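Local structure of methyltransferase (Streptococcus mutans, 2B78) at residues 52-57 against 122-127; 171-176 against 184-189; 236-241 against 263-268; 309-314 against 345-350. The protein is a putative S-adenosylmethionine-dependent methyltransferase, probably acting on RNA, whose physiological substrate is not established. One frame throughout, in Å; residues are numbered along the deposited sequence.

Interaction 1 (52-57 against 122-127); sequences SKQNKG and SWYNSF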
loop_
_atom_site.group_PDB
_atom_site.type_symbol
_atom_site.label_atom_id
_atom_site.label_comp_id
_atom_site.label_asym_id
_atom_site.label_seq_id
_atom_site.Cartn_x
_atom_site.Cartn_y
_atom_site.Cartn_z
ATOM N N SER A 52 2.631 18.950 10.518
ATOM C CA SER A 52 2.563 17.788 11.387
ATOM C C SER A 52 3.597 16.821 10.854
ATOM O O SER A 52 3.723 16.638 9.643
ATOM C CB SER A 52 1.170 17.153 11.361
ATOM O OG SER A 52 1.060 16.156 12.369
ATOM N N LYS A 53 4.352 16.209 11.755
ATOM C CA LYS A 53 5.382 15.279 11.336
ATOM C C LYS A 53 4.800 13.987 10.790
ATOM O O LYS A 53 3.933 13.363 11.409
ATOM C CB LYS A 53 6.331 14.993 12.504
ATOM C CG LYS A 53 7.438 16.038 12.632
ATOM C CD LYS A 53 8.245 15.883 13.917
ATOM C CE LYS A 53 7.573 16.595 15.089
ATOM N NZ LYS A 53 8.411 16.546 16.327
ATOM N N GLN A 54 5.282 13.597 9.615
ATOM C CA GLN A 54 4.830 12.380 8.954
ATOM C C GLN A 54 5.992 11.805 8.157
ATOM O O GLN A 54 6.186 12.149 6.992
ATOM C CB GLN A 54 3.658 12.688 8.015
ATOM C CG GLN A 54 3.010 11.447 7.410
ATOM C CD GLN A 54 1.797 11.782 6.574
ATOM O OE1 GLN A 54 1.036 12.687 6.917
ATOM N NE2 GLN A 54 1.598 11.048 5.478
ATOM N N ASN A 55 6.762 10.929 8.796
ATOM C CA ASN A 55 7.924 10.310 8.162
ATOM C C ASN A 55 8.912 11.393 7.732
ATOM O O ASN A 55 9.444 12.108 8.575
ATOM C CB ASN A 55 7.491 9.466 6.962
ATOM C CG ASN A 55 6.574 8.323 7.357
ATOM O OD1 ASN A 55 6.924 7.489 8.199
ATOM N ND2 ASN A 55 5.391 8.276 6.750
ATOM N N LYS A 56 9.150 11.529 6.431
ATOM C CA LYS A 56 10.085 12.541 5.941
ATOM C C LYS A 56 9.399 13.867 5.637
ATOM O O LYS A 56 10.013 14.793 5.104
ATOM C CB LYS A 56 10.804 12.031 4.689
ATOM C CG LYS A 56 11.782 10.902 4.968
ATOM C CD LYS A 56 12.840 11.339 5.977
ATOM C CE LYS A 56 13.789 10.201 6.333
ATOM N NZ LYS A 56 14.796 10.623 7.351
ATOM N N GLY A 57 8.121 13.956 5.979
ATOM C CA GLY A 57 7.385 15.179 5.725
ATOM C C GLY A 57 7.127 15.980 6.988
ATOM O O GLY A 57 7.135 15.436 8.091
ATOM N N SER A 122 -7.537 5.791 8.282
ATOM C CA SER A 122 -6.162 5.687 8.740
ATOM C C SER A 122 -5.610 7.090 8.907
ATOM O O SER A 122 -5.650 7.911 7.979
ATOM C CB SER A 122 -5.307 4.886 7.757
ATOM O OG SER A 122 -5.681 3.518 7.779
ATOM N N TRP A 123 -5.116 7.371 10.108
ATOM C CA TRP A 123 -4.551 8.681 10.427
ATOM C C TRP A 123 -3.020 8.592 10.450
ATOM O O TRP A 123 -2.445 7.885 11.284
ATOM C CB TRP A 123 -5.068 9.145 11.792
ATOM C CG TRP A 123 -6.553 8.979 11.970
ATOM C CD1 TRP A 123 -7.181 8.113 12.818
ATOM C CD2 TRP A 123 -7.593 9.663 11.254
ATOM N NE1 TRP A 123 -8.545 8.213 12.675
ATOM C CE2 TRP A 123 -8.826 9.158 11.725
ATOM C CE3 TRP A 123 -7.601 10.657 10.265
ATOM C CZ2 TRP A 123 -10.058 9.607 11.233
ATOM C CZ3 TRP A 123 -8.826 11.102 9.777
ATOM C CH2 TRP A 123 -10.037 10.579 10.265
ATOM N N TYR A 124 -2.366 9.335 9.556
ATOM C CA TYR A 124 -0.909 9.307 9.451
ATOM C C TYR A 124 -0.143 10.347 10.264
ATOM O O TYR A 124 1.089 10.320 10.299
ATOM C CB TYR A 124 -0.490 9.406 7.977
ATOM C CG TYR A 124 -0.862 8.189 7.167
ATOM C CD1 TYR A 124 -2.197 7.861 6.947
ATOM C CD2 TYR A 124 0.120 7.356 6.628
ATOM C CE1 TYR A 124 -2.550 6.734 6.210
ATOM C CE2 TYR A 124 -0.225 6.220 5.885
ATOM C CZ TYR A 124 -1.564 5.921 5.683
ATOM O OH TYR A 124 -1.924 4.813 4.953
ATOM N N ASN A 125 -0.852 11.268 10.908
ATOM C CA ASN A 125 -0.180 12.270 11.723
ATOM C C ASN A 125 -1.096 12.783 12.834
ATOM O O ASN A 125 -2.320 12.655 12.752
ATOM C CB ASN A 125 0.347 13.419 10.846
ATOM C CG ASN A 125 -0.752 14.189 10.144
ATOM O OD1 ASN A 125 -1.536 14.896 10.779
ATOM N ND2 ASN A 125 -0.808 14.068 8.814
ATOM N N SER A 126 -0.505 13.352 13.880
ATOM C CA SER A 126 -1.294 13.837 15.008
ATOM C C SER A 126 -2.266 14.961 14.676
ATOM O O SER A 126 -3.323 15.081 15.309
ATOM C CB SER A 126 -0.375 14.282 16.147
ATOM O OG SER A 126 0.524 15.287 15.724
ATOM N N PHE A 127 -1.929 15.796 13.699
ATOM C CA PHE A 127 -2.834 16.885 13.358
ATOM C C PHE A 127 -4.187 16.413 12.835
ATOM O O PHE A 127 -5.234 16.827 13.350
ATOM C CB PHE A 127 -2.220 17.825 12.333
ATOM C CG PHE A 127 -3.105 18.992 12.001
ATOM C CD1 PHE A 127 -3.310 20.010 12.929
ATOM C CD2 PHE A 127 -3.777 19.046 10.787
ATOM C CE1 PHE A 127 -4.175 21.068 12.655
ATOM C CE2 PHE A 127 -4.644 20.096 10.498
ATOM C CZ PHE A 127 -4.844 21.110 11.437
HETATM O O HOH W 1 2.545 13.385 13.825
#

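Interaction 2 (171-176 against 184-189); sequences PEQFLI and NVFLND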
loop_
_atom_site.group_PDB
_atom_site.type_symbol
_atom_site.label_atom_id
_atom_site.label_comp_id
_atom_site.label_asym_id
_atom_site.label_seq_id
_atom_site.Cartn_x
_atom_site.Cartn_y
_atom_site.Cartn_z
ATOM N N PRO A 171 -17.617 -8.334 12.072
ATOM C CA PRO A 171 -17.144 -9.599 12.637
ATOM C C PRO A 171 -15.633 -9.442 12.750
ATOM O O PRO A 171 -15.034 -8.735 11.937
ATOM C CB PRO A 171 -17.537 -10.620 11.572
ATOM C CG PRO A 171 -18.790 -10.033 10.996
ATOM C CD PRO A 171 -18.424 -8.565 10.859
ATOM N N GLU A 172 -15.009 -10.081 13.735
ATOM C CA GLU A 172 -13.565 -9.946 13.890
ATOM C C GLU A 172 -12.859 -10.272 12.583
ATOM O O GLU A 172 -11.842 -9.655 12.254
ATOM C CB GLU A 172 -13.048 -10.833 15.020
ATOM C CG GLU A 172 -13.312 -10.254 16.416
ATOM C CD GLU A 172 -12.897 -8.792 16.543
ATOM O OE1 GLU A 172 -11.752 -8.451 16.166
ATOM O OE2 GLU A 172 -13.719 -7.980 17.025
ATOM N N GLN A 173 -13.424 -11.220 11.837
ATOM C CA GLN A 173 -12.893 -11.625 10.535
ATOM C C GLN A 173 -14.050 -11.906 9.586
ATOM O O GLN A 173 -15.028 -12.551 9.968
ATOM C CB GLN A 173 -12.029 -12.880 10.668
ATOM C CG GLN A 173 -10.664 -12.616 11.262
ATOM C CD GLN A 173 -9.836 -13.875 11.399
ATOM O OE1 GLN A 173 -9.753 -14.681 10.473
ATOM N NE2 GLN A 173 -9.206 -14.047 12.560
ATOM N N PHE A 174 -13.947 -11.415 8.354
ATOM C CA PHE A 174 -14.994 -11.636 7.366
ATOM C C PHE A 174 -14.392 -11.640 5.967
ATOM O O PHE A 174 -13.230 -11.275 5.789
ATOM C CB PHE A 174 -16.087 -10.560 7.489
ATOM C CG PHE A 174 -15.593 -9.144 7.284
ATOM C CD1 PHE A 174 -15.575 -8.572 6.010
ATOM C CD2 PHE A 174 -15.139 -8.392 8.361
ATOM C CE1 PHE A 174 -15.105 -7.258 5.813
ATOM C CE2 PHE A 174 -14.670 -7.081 8.183
ATOM C CZ PHE A 174 -14.652 -6.514 6.912
ATOM N N LEU A 175 -15.180 -12.050 4.978
ATOM C CA LEU A 175 -14.705 -12.117 3.604
ATOM C C LEU A 175 -15.131 -10.925 2.762
ATOM O O LEU A 175 -16.174 -10.309 3.008
ATOM C CB LEU A 175 -15.234 -13.383 2.929
ATOM C CG LEU A 175 -14.951 -14.754 3.546
ATOM C CD1 LEU A 175 -15.761 -15.819 2.795
ATOM C CD2 LEU A 175 -13.469 -15.052 3.495
ATOM N N ILE A 176 -14.293 -10.585 1.786
ATOM C CA ILE A 176 -14.598 -9.531 0.828
ATOM C C ILE A 176 -14.266 -10.172 -0.509
ATOM O O ILE A 176 -13.716 -11.285 -0.546
ATOM C CB ILE A 176 -13.770 -8.225 1.061
ATOM C CG1 ILE A 176 -12.266 -8.505 1.050
ATOM C CG2 ILE A 176 -14.191 -7.572 2.391
ATOM C CD1 ILE A 176 -11.649 -8.504 -0.340
ATOM N N ASN A 184 -10.070 -13.329 3.159
ATOM C CA ASN A 184 -10.415 -13.167 4.567
ATOM C C ASN A 184 -9.681 -11.954 5.148
ATOM O O ASN A 184 -8.452 -11.861 5.076
ATOM C CB ASN A 184 -10.043 -14.449 5.334
ATOM C CG ASN A 184 -10.243 -14.322 6.839
ATOM O OD1 ASN A 184 -9.337 -13.917 7.574
ATOM N ND2 ASN A 184 -11.435 -14.667 7.307
ATOM N N VAL A 185 -10.443 -11.021 5.712
ATOM C CA VAL A 185 -9.866 -9.815 6.295
ATOM C C VAL A 185 -10.360 -9.567 7.716
ATOM O O VAL A 185 -11.314 -10.203 8.189
ATOM C CB VAL A 185 -10.175 -8.556 5.430
ATOM C CG1 VAL A 185 -9.650 -8.754 4.005
ATOM C CG2 VAL A 185 -11.670 -8.278 5.409
ATOM N N PHE A 186 -9.703 -8.628 8.385
ATOM C CA PHE A 186 -10.032 -8.262 9.757
ATOM C C PHE A 186 -9.731 -6.772 9.901
ATOM O O PHE A 186 -8.704 -6.301 9.416
ATOM C CB PHE A 186 -9.215 -9.124 10.740
ATOM C CG PHE A 186 -7.770 -9.343 10.338
ATOM C CD1 PHE A 186 -6.764 -8.481 10.782
ATOM C CD2 PHE A 186 -7.417 -10.421 9.537
ATOM C CE1 PHE A 186 -5.423 -8.698 10.431
ATOM C CE2 PHE A 186 -6.082 -10.650 9.177
ATOM C CZ PHE A 186 -5.085 -9.788 9.625
ATOM N N LEU A 187 -10.621 -6.034 10.567
ATOM C CA LEU A 187 -10.465 -4.590 10.692
ATOM C C LEU A 187 -10.037 -4.031 12.035
ATOM O O LEU A 187 -9.751 -2.833 12.132
ATOM C CB LEU A 187 -11.769 -3.888 10.286
ATOM C CG LEU A 187 -12.223 -4.042 8.840
ATOM C CD1 LEU A 187 -13.439 -3.156 8.604
ATOM C CD2 LEU A 187 -11.079 -3.656 7.905
ATOM N N ASN A 188 -9.977 -4.863 13.069
ATOM C CA ASN A 188 -9.603 -4.330 14.370
ATOM C C ASN A 188 -8.527 -5.138 15.089
ATOM O O ASN A 188 -8.547 -5.280 16.313
ATOM C CB ASN A 188 -10.858 -4.198 15.232
ATOM C CG ASN A 188 -10.654 -3.278 16.412
ATOM O OD1 ASN A 188 -10.030 -2.222 16.286
ATOM N ND2 ASN A 188 -11.184 -3.666 17.569
ATOM N N ASP A 189 -7.574 -5.652 14.320
ATOM C CA ASP A 189 -6.480 -6.434 14.883
ATOM C C ASP A 189 -5.129 -5.932 14.367
ATOM O O ASP A 189 -4.618 -6.407 13.349
ATOM C CB ASP A 189 -6.681 -7.915 14.545
ATOM C CG ASP A 189 -5.503 -8.776 14.955
ATOM O OD1 ASP A 189 -4.724 -8.354 15.839
ATOM O OD2 ASP A 189 -5.364 -9.886 14.394
HETATM O O HOH W 2 -13.188 -6.698 11.525
HETATM O O HOH W 3 -10.717 -7.555 13.657
#

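Interaction 3 (236-241 against 263-268); sequences MATTSV and ANHQLV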
loop_
_atom_site.group_PDB
_atom_site.type_symbol
_atom_site.label_atom_id
_atom_site.label_comp_id
_atom_site.label_asym_id
_atom_site.label_seq_id
_atom_site.Cartn_x
_atom_site.Cartn_y
_atom_site.Cartn_z
ATOM N N MET A 236 0.351 -24.913 -10.584
ATOM C CA MET A 236 0.548 -26.323 -10.293
ATOM C C MET A 236 0.680 -26.547 -8.792
ATOM O O MET A 236 0.150 -27.519 -8.247
ATOM C CB MET A 236 1.800 -26.844 -10.990
ATOM C CG MET A 236 2.020 -28.334 -10.769
ATOM S SD MET A 236 3.527 -28.952 -11.548
ATOM C CE MET A 236 3.046 -28.919 -13.299
ATOM N N ALA A 237 1.400 -25.650 -8.129
ATOM C CA ALA A 237 1.612 -25.762 -6.693
ATOM C C ALA A 237 2.132 -24.435 -6.151
ATOM O O ALA A 237 2.653 -23.622 -6.898
ATOM C CB ALA A 237 2.626 -26.871 -6.414
ATOM N N THR A 238 1.986 -24.198 -4.854
ATOM C CA THR A 238 2.518 -22.964 -4.295
ATOM C C THR A 238 3.050 -23.218 -2.904
ATOM O O THR A 238 2.520 -24.047 -2.151
ATOM C CB THR A 238 1.465 -21.834 -4.200
ATOM O OG1 THR A 238 0.578 -22.095 -3.102
ATOM C CG2 THR A 238 0.665 -21.739 -5.482
ATOM N N THR A 239 4.122 -22.520 -2.577
ATOM C CA THR A 239 4.733 -22.614 -1.266
ATOM C C THR A 239 4.781 -21.184 -0.770
ATOM O O THR A 239 5.371 -20.325 -1.414
ATOM C CB THR A 239 6.150 -23.178 -1.349
ATOM O OG1 THR A 239 6.095 -24.502 -1.894
ATOM C CG2 THR A 239 6.787 -23.210 0.039
ATOM N N SER A 240 4.152 -20.931 0.376
ATOM C CA SER A 240 4.097 -19.595 0.944
ATOM C C SER A 240 4.946 -19.544 2.209
ATOM O O SER A 240 4.724 -20.309 3.154
ATOM C CB SER A 240 2.644 -19.246 1.262
ATOM O OG SER A 240 1.817 -19.513 0.138
ATOM N N VAL A 241 5.916 -18.637 2.225
ATOM C CA VAL A 241 6.818 -18.532 3.365
ATOM C C VAL A 241 6.758 -17.208 4.112
ATOM O O VAL A 241 6.941 -16.137 3.520
ATOM C CB VAL A 241 8.275 -18.762 2.916
ATOM C CG1 VAL A 241 9.191 -18.856 4.147
ATOM C CG2 VAL A 241 8.368 -20.010 2.060
ATOM N N ALA A 263 -3.687 -29.904 -1.212
ATOM C CA ALA A 263 -2.689 -30.956 -1.379
ATOM C C ALA A 263 -1.388 -30.400 -1.958
ATOM O O ALA A 263 -0.290 -30.807 -1.556
ATOM C CB ALA A 263 -3.237 -32.042 -2.298
ATOM N N ASN A 264 -1.505 -29.474 -2.903
ATOM C CA ASN A 264 -0.320 -28.892 -3.519
ATOM C C ASN A 264 -0.052 -27.463 -3.089
ATOM O O ASN A 264 0.592 -26.701 -3.808
ATOM C CB ASN A 264 -0.429 -28.966 -5.043
ATOM C CG ASN A 264 -0.389 -30.394 -5.552
ATOM O OD1 ASN A 264 -1.302 -30.843 -6.242
ATOM N ND2 ASN A 264 0.673 -31.117 -5.203
ATOM N N HIS A 265 -0.554 -27.093 -1.918
ATOM C CA HIS A 265 -0.329 -25.754 -1.415
ATOM C C HIS A 265 0.243 -25.893 -0.016
ATOM O O HIS A 265 -0.416 -26.404 0.888
ATOM C CB HIS A 265 -1.637 -24.952 -1.423
ATOM C CG HIS A 265 -2.209 -24.773 -2.797
ATOM N ND1 HIS A 265 -1.586 -24.014 -3.765
ATOM C CD2 HIS A 265 -3.275 -25.355 -3.404
ATOM C CE1 HIS A 265 -2.233 -24.143 -4.911
ATOM N NE2 HIS A 265 -3.261 -24.954 -4.720
ATOM N N GLN A 266 1.491 -25.457 0.136
ATOM C CA GLN A 266 2.206 -25.538 1.408
ATOM C C GLN A 266 2.426 -24.190 2.072
ATOM O O GLN A 266 2.800 -23.218 1.411
ATOM C CB GLN A 266 3.574 -26.189 1.198
ATOM C CG GLN A 266 3.567 -27.710 1.065
ATOM C CD GLN A 266 2.884 -28.204 -0.199
ATOM O OE1 GLN A 266 3.214 -27.777 -1.306
ATOM N NE2 GLN A 266 1.931 -29.118 -0.039
ATOM N N LEU A 267 2.211 -24.139 3.385
ATOM C CA LEU A 267 2.427 -22.918 4.150
ATOM C C LEU A 267 3.601 -23.201 5.084
ATOM O O LEU A 267 3.559 -24.150 5.882
ATOM C CB LEU A 267 1.194 -22.554 4.978
ATOM C CG LEU A 267 -0.170 -22.413 4.290
ATOM C CD1 LEU A 267 -1.159 -21.949 5.336
ATOM C CD2 LEU A 267 -0.129 -21.434 3.135
ATOM N N VAL A 268 4.642 -22.378 4.977
ATOM C CA VAL A 268 5.845 -22.524 5.782
ATOM C C VAL A 268 6.055 -21.323 6.696
ATOM O O VAL A 268 5.778 -20.189 6.316
ATOM C CB VAL A 268 7.084 -22.658 4.864
ATOM C CG1 VAL A 268 8.356 -22.719 5.694
ATOM C CG2 VAL A 268 6.949 -23.894 3.982
HETATM O O HOH W 4 0.843 -22.033 -0.262
#

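Interaction 4 (309-314 against 345-350); sequences DYHKLI and IEKGFG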
loop_
_atom_site.group_PDB
_atom_site.type_symbol
_atom_site.label_atom_id
_atom_site.label_comp_id
_atom_site.label_asym_id
_atom_site.label_seq_id
_atom_site.Cartn_x
_atom_site.Cartn_y
_atom_site.Cartn_z
ATOM N N ASP A 309 19.358 -4.262 1.241
ATOM C CA ASP A 309 19.510 -5.702 1.044
ATOM C C ASP A 309 18.620 -6.396 0.019
ATOM O O ASP A 309 18.672 -7.623 -0.114
ATOM C CB ASP A 309 19.341 -6.426 2.384
ATOM C CG ASP A 309 20.207 -5.848 3.481
ATOM O OD1 ASP A 309 21.331 -5.402 3.180
ATOM O OD2 ASP A 309 19.763 -5.856 4.653
ATOM N N TYR A 310 17.807 -5.649 -0.713
ATOM C CA TYR A 310 16.940 -6.309 -1.683
ATOM C C TYR A 310 17.733 -7.179 -2.669
ATOM O O TYR A 310 17.272 -8.259 -3.058
ATOM C CB TYR A 310 16.097 -5.279 -2.445
ATOM C CG TYR A 310 14.781 -5.848 -2.946
ATOM C CD1 TYR A 310 13.593 -5.653 -2.235
ATOM C CD2 TYR A 310 14.737 -6.629 -4.097
ATOM C CE1 TYR A 310 12.389 -6.230 -2.669
ATOM C CE2 TYR A 310 13.548 -7.210 -4.533
ATOM C CZ TYR A 310 12.382 -7.006 -3.817
ATOM O OH TYR A 310 11.215 -7.583 -4.257
ATOM N N HIS A 311 18.929 -6.738 -3.054
ATOM C CA HIS A 311 19.733 -7.504 -4.013
ATOM C C HIS A 311 20.001 -8.926 -3.537
ATOM O O HIS A 311 20.225 -9.830 -4.345
ATOM C CB HIS A 311 21.071 -6.800 -4.312
ATOM C CG HIS A 311 22.030 -6.782 -3.154
ATOM N ND1 HIS A 311 21.871 -5.954 -2.063
ATOM C CD2 HIS A 311 23.142 -7.516 -2.909
ATOM C CE1 HIS A 311 22.841 -6.181 -1.193
ATOM N NE2 HIS A 311 23.625 -7.125 -1.683
ATOM N N LYS A 312 19.972 -9.131 -2.226
ATOM C CA LYS A 312 20.223 -10.459 -1.677
ATOM C C LYS A 312 19.048 -11.396 -1.933
ATOM O O LYS A 312 19.236 -12.599 -2.139
ATOM C CB LYS A 312 20.479 -10.359 -0.177
ATOM C CG LYS A 312 21.764 -9.629 0.174
ATOM C CD LYS A 312 21.918 -9.513 1.683
ATOM C CE LYS A 312 22.009 -10.884 2.325
ATOM N NZ LYS A 312 22.315 -10.775 3.778
ATOM N N LEU A 313 17.832 -10.849 -1.914
ATOM C CA LEU A 313 16.644 -11.664 -2.154
ATOM C C LEU A 313 16.648 -12.133 -3.606
ATOM O O LEU A 313 16.325 -13.281 -3.903
ATOM C CB LEU A 313 15.375 -10.854 -1.878
ATOM C CG LEU A 313 15.284 -10.264 -0.473
ATOM C CD1 LEU A 313 13.999 -9.442 -0.352
ATOM C CD2 LEU A 313 15.322 -11.378 0.569
ATOM N N ILE A 314 17.020 -11.233 -4.508
ATOM C CA ILE A 314 17.084 -11.552 -5.924
ATOM C C ILE A 314 18.184 -12.571 -6.210
ATOM O O ILE A 314 17.967 -13.543 -6.938
ATOM C CB ILE A 314 17.351 -10.276 -6.756
ATOM C CG1 ILE A 314 16.135 -9.345 -6.684
ATOM C CG2 ILE A 314 17.658 -10.646 -8.203
ATOM C CD1 ILE A 314 14.896 -9.877 -7.411
ATOM N N ILE A 345 17.771 -4.765 -7.973
ATOM C CA ILE A 345 17.485 -5.994 -8.694
ATOM C C ILE A 345 18.679 -6.331 -9.592
ATOM O O ILE A 345 19.161 -7.472 -9.598
ATOM C CB ILE A 345 16.194 -5.843 -9.537
ATOM C CG1 ILE A 345 14.998 -5.624 -8.601
ATOM C CG2 ILE A 345 15.979 -7.080 -10.386
ATOM C CD1 ILE A 345 13.681 -5.381 -9.312
ATOM N N GLU A 346 19.166 -5.337 -10.333
ATOM C CA GLU A 346 20.315 -5.550 -11.211
ATOM C C GLU A 346 21.509 -6.061 -10.418
ATOM O O GLU A 346 22.247 -6.929 -10.887
ATOM C CB GLU A 346 20.696 -4.252 -11.931
ATOM C CG GLU A 346 19.680 -3.827 -12.967
ATOM C CD GLU A 346 19.465 -4.896 -14.023
ATOM O OE1 GLU A 346 20.346 -5.056 -14.892
ATOM O OE2 GLU A 346 18.422 -5.588 -13.980
ATOM N N LYS A 347 21.686 -5.528 -9.213
ATOM C CA LYS A 347 22.791 -5.922 -8.347
ATOM C C LYS A 347 22.689 -7.409 -8.007
ATOM O O LYS A 347 23.689 -8.121 -8.002
ATOM C CB LYS A 347 22.783 -5.080 -7.064
ATOM C CG LYS A 347 24.030 -5.233 -6.207
ATOM C CD LYS A 347 23.994 -4.323 -4.987
ATOM C CE LYS A 347 25.175 -4.600 -4.049
ATOM N NZ LYS A 347 25.198 -3.677 -2.870
ATOM N N GLY A 348 21.474 -7.875 -7.733
ATOM C CA GLY A 348 21.283 -9.281 -7.413
ATOM C C GLY A 348 21.495 -10.216 -8.595
ATOM O O GLY A 348 21.963 -11.346 -8.427
ATOM N N PHE A 349 21.136 -9.762 -9.795
ATOM C CA PHE A 349 21.291 -10.573 -10.998
ATOM C C PHE A 349 22.736 -10.735 -11.435
ATOM O O PHE A 349 23.081 -11.724 -12.085
ATOM C CB PHE A 349 20.506 -9.966 -12.165
ATOM C CG PHE A 349 19.131 -10.531 -12.329
ATOM C CD1 PHE A 349 18.937 -11.731 -12.992
ATOM C CD2 PHE A 349 18.029 -9.867 -11.805
ATOM C CE1 PHE A 349 17.668 -12.266 -13.134
ATOM C CE2 PHE A 349 16.748 -10.398 -11.943
ATOM C CZ PHE A 349 16.571 -11.598 -12.608
ATOM N N GLY A 350 23.584 -9.772 -11.085
ATOM C CA GLY A 350 24.969 -9.862 -11.510
ATOM C C GLY A 350 24.961 -9.866 -13.027
ATOM O O GLY A 350 24.239 -9.077 -13.639
#

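Interaction 1 (52-57 against 122-127)
The amides of Gln-54 and Asn-125 meet with their planes 26° apart, and Asn-125 ND2 donates to Gln-54 OE1 over 3.0 Å. The acceptor lies in the plane of the asparagine amide, while the donor is tilted 21° from the carbonyl plane of the glutamine; Tyr-50 OH is a second partner of ND2. The Gln-54 amide lies against Tyr-124, its CD 3.6 Å from Tyr-124 CB, and its NE2 comes to the ring obliquely. Gln-102 and Trp-60 take up NE2 and OE1 of the glutamine. Two residues back along the strand, Ser-52 OG accepts a bond from Phe-127 N at 3.3 Å. With OG anti to the backbone N (chi1 -171°), the hydroxyl also sits against Asn-125 CB at 3.2 Å, and Asn-33 binds it as well. A water bridges the two backbones, donating to Lys-53 O at 2.8 Å and accepting from Ser-126 N at 3.1 Å. Asn-125 is the N-cap of helix 126-130, its OD1 accepting from Val-128 N. The contact thus sets the end of strand 45-54, where the type II' turn Gln-54 to Gly-57 begins, against the junction between strand 118-123 and that helix, joining the PUA-like sheet to the next one.

Interaction 2 (171-176 against 184-189)
Strands 174-178 and 181-185 form a beta hairpin, and this contact is its open end, where Phe-174 and Val-185 make an antiparallel hydrogen-bonded pair. Phe-174 N donates to Val-185 O at 2.9 Å, and Val-185 N returns a nearly straight bond to Phe-174 O at 2.8 Å. Leu-175 and Asn-184 follow as a non-hydrogen-bonded pair, with Leu-175 CD2 lying 3.7 Å from Asn-184 CA. On the face carrying Phe-174 and Val-185, the valine methyl CG2 sits over the phenyl ring in a CH-pi contact, 3.9 Å from the ring centroid and 22° off its normal. Phe-174 CG stands between its own N and carbonyl carbon (chi1 60°), which folds the ring back toward Val-185. Leu-187 CD1 meets the same ring at its edge, 4.0 Å from Phe-174 CZ, and Tyr-115 of strand 110-115 adds to this cluster. Beyond the paired strands, water takes over: one molecule accepts from Leu-187 N and lies within bonding distance of Pro-171 O, and another accepts from Asn-188 N at 2.9 Å and stands likewise to Glu-172 O and OE1. Asp-189 forms a salt bridge with Arg-246, which binds S-adenosyl-L-homocysteine in a liganded structure of this protein, and Phe-186 also touches that arginine. Direct backbone bonds and an apolar face therefore fix the hairpin, whereas water links the chains beyond it, beside the residues that touch Arg-246.

Interaction 3 (236-241 against 263-268)
Asn-264 O receives Thr-238 N at 3.0 Å, the first bond of a parallel strand pair, and the CB atoms of Asn-264 and Ala-237 pack at 3.9 Å. At His-265 the imidazole comes edge-on to Thr-238: ND1 lies 3.0 Å from Thr-238 OG1 in a hydrogen bond that either partner could donate. The threonine hydroxyl reaches it from between the backbone N and the carbonyl carbon (chi1 75°), leaving methyl CG2 alongside the same ring edge, 3.6 Å from His-265 ND1. Gln-266 then bonds in both directions, its N donating to Thr-238 O and its O accepting from Ser-240 N. Its side chain bends at chi2 (67°), bringing NE2 back to Ala-263 O, which it meets from above the carbonyl plane. A water donates to Gln-266 O at 2.8 Å and is also bonded to Thr-238 OG1 and Ser-240 OG; the serine hydroxyl has Ser-227 as a further partner. Leu-267 lays CD2 against Ser-240 CB at 4.0 Å. Val-268 N closes the series on Ser-240 O at 2.8 Å, and its side chain runs beside Val-241, pointing the same way. This is the strand pair of a right-handed Rossmann-type beta-alpha-beta crossover through helix 247-257, with the valines against Tyr-275 and near Val-272, which contacts S-adenosyl-L-homocysteine in a liganded structure. Four backbone bonds set the register; on the His-265 face the ring, two hydroxyls and a water link up beside Leu-267.

Interaction 4 (309-314 against 345-350)
The CH-pi contact comes first: Lys-347 lays its aliphatic chain over one face of the His-311 imidazole, with CE 3.7 Å from the ring centroid and only 10° off the normal. Lys-347 CD lies 3.6 Å from His-311 CG, and NZ ends near His-311 CE1 at 3.8 Å. A fully extended lysine chain, its CG anti to the backbone N (chi1 -170°), carries CD, CE and NZ across the ring, with CB against His-311 CB. Lys-312 CG lies over the rim of the opposite face, so aliphatic carbons of two lysines flank the imidazole. Backbone packing is close at Gly-348, whose CA lies 3.3 Å from His-311 O; the CA atoms of these two residues are just 4.1 Å apart. With no side chain at Gly-348, the two helical segments can approach to 7.3 Å between axes, crossing at -47°. The apolar contacts centre on Ile-314. Its CG2 branch touches Phe-349 CD2 at 3.7 Å, coming obliquely to that ring, and its CD1 meets Ile-345 CG2 at 4.2 Å. Nearby, Gln-344 accepts a bond from His-311 N where the first helix is kinked. Helices 306-319 and 338-349 thus pack side by side on the methyltransferase sheet: Ile-314 reaches Ile-291 and Ile-327 on strands 286-291 and 325-331, while Ile-345 and Phe-349 lie against Ile-383 on strand 379-384.

In the fold
From the N terminus, interaction 1 closes a loop of 64 residues, bringing the chain after strand 118-123 back against the PUA-like domain. Interaction 2 then closes a hairpin at its open end, with seven residues, mostly strand, between the segments, beside the cofactor-site residue Arg-246. Interaction 3 closes the 21-residue crossover at one edge of the seven-stranded methyltransferase sheet, and interaction 4 brings together two helices on that same sheet, across 30 residues. All four lie in series, with none nested or crossed. Interactions 1 and 3 fall on opposite sides of the chain's centre, about 39 Å apart between centres, whereas interactions 3 and 4 approach to about 10 Å between nearest atoms.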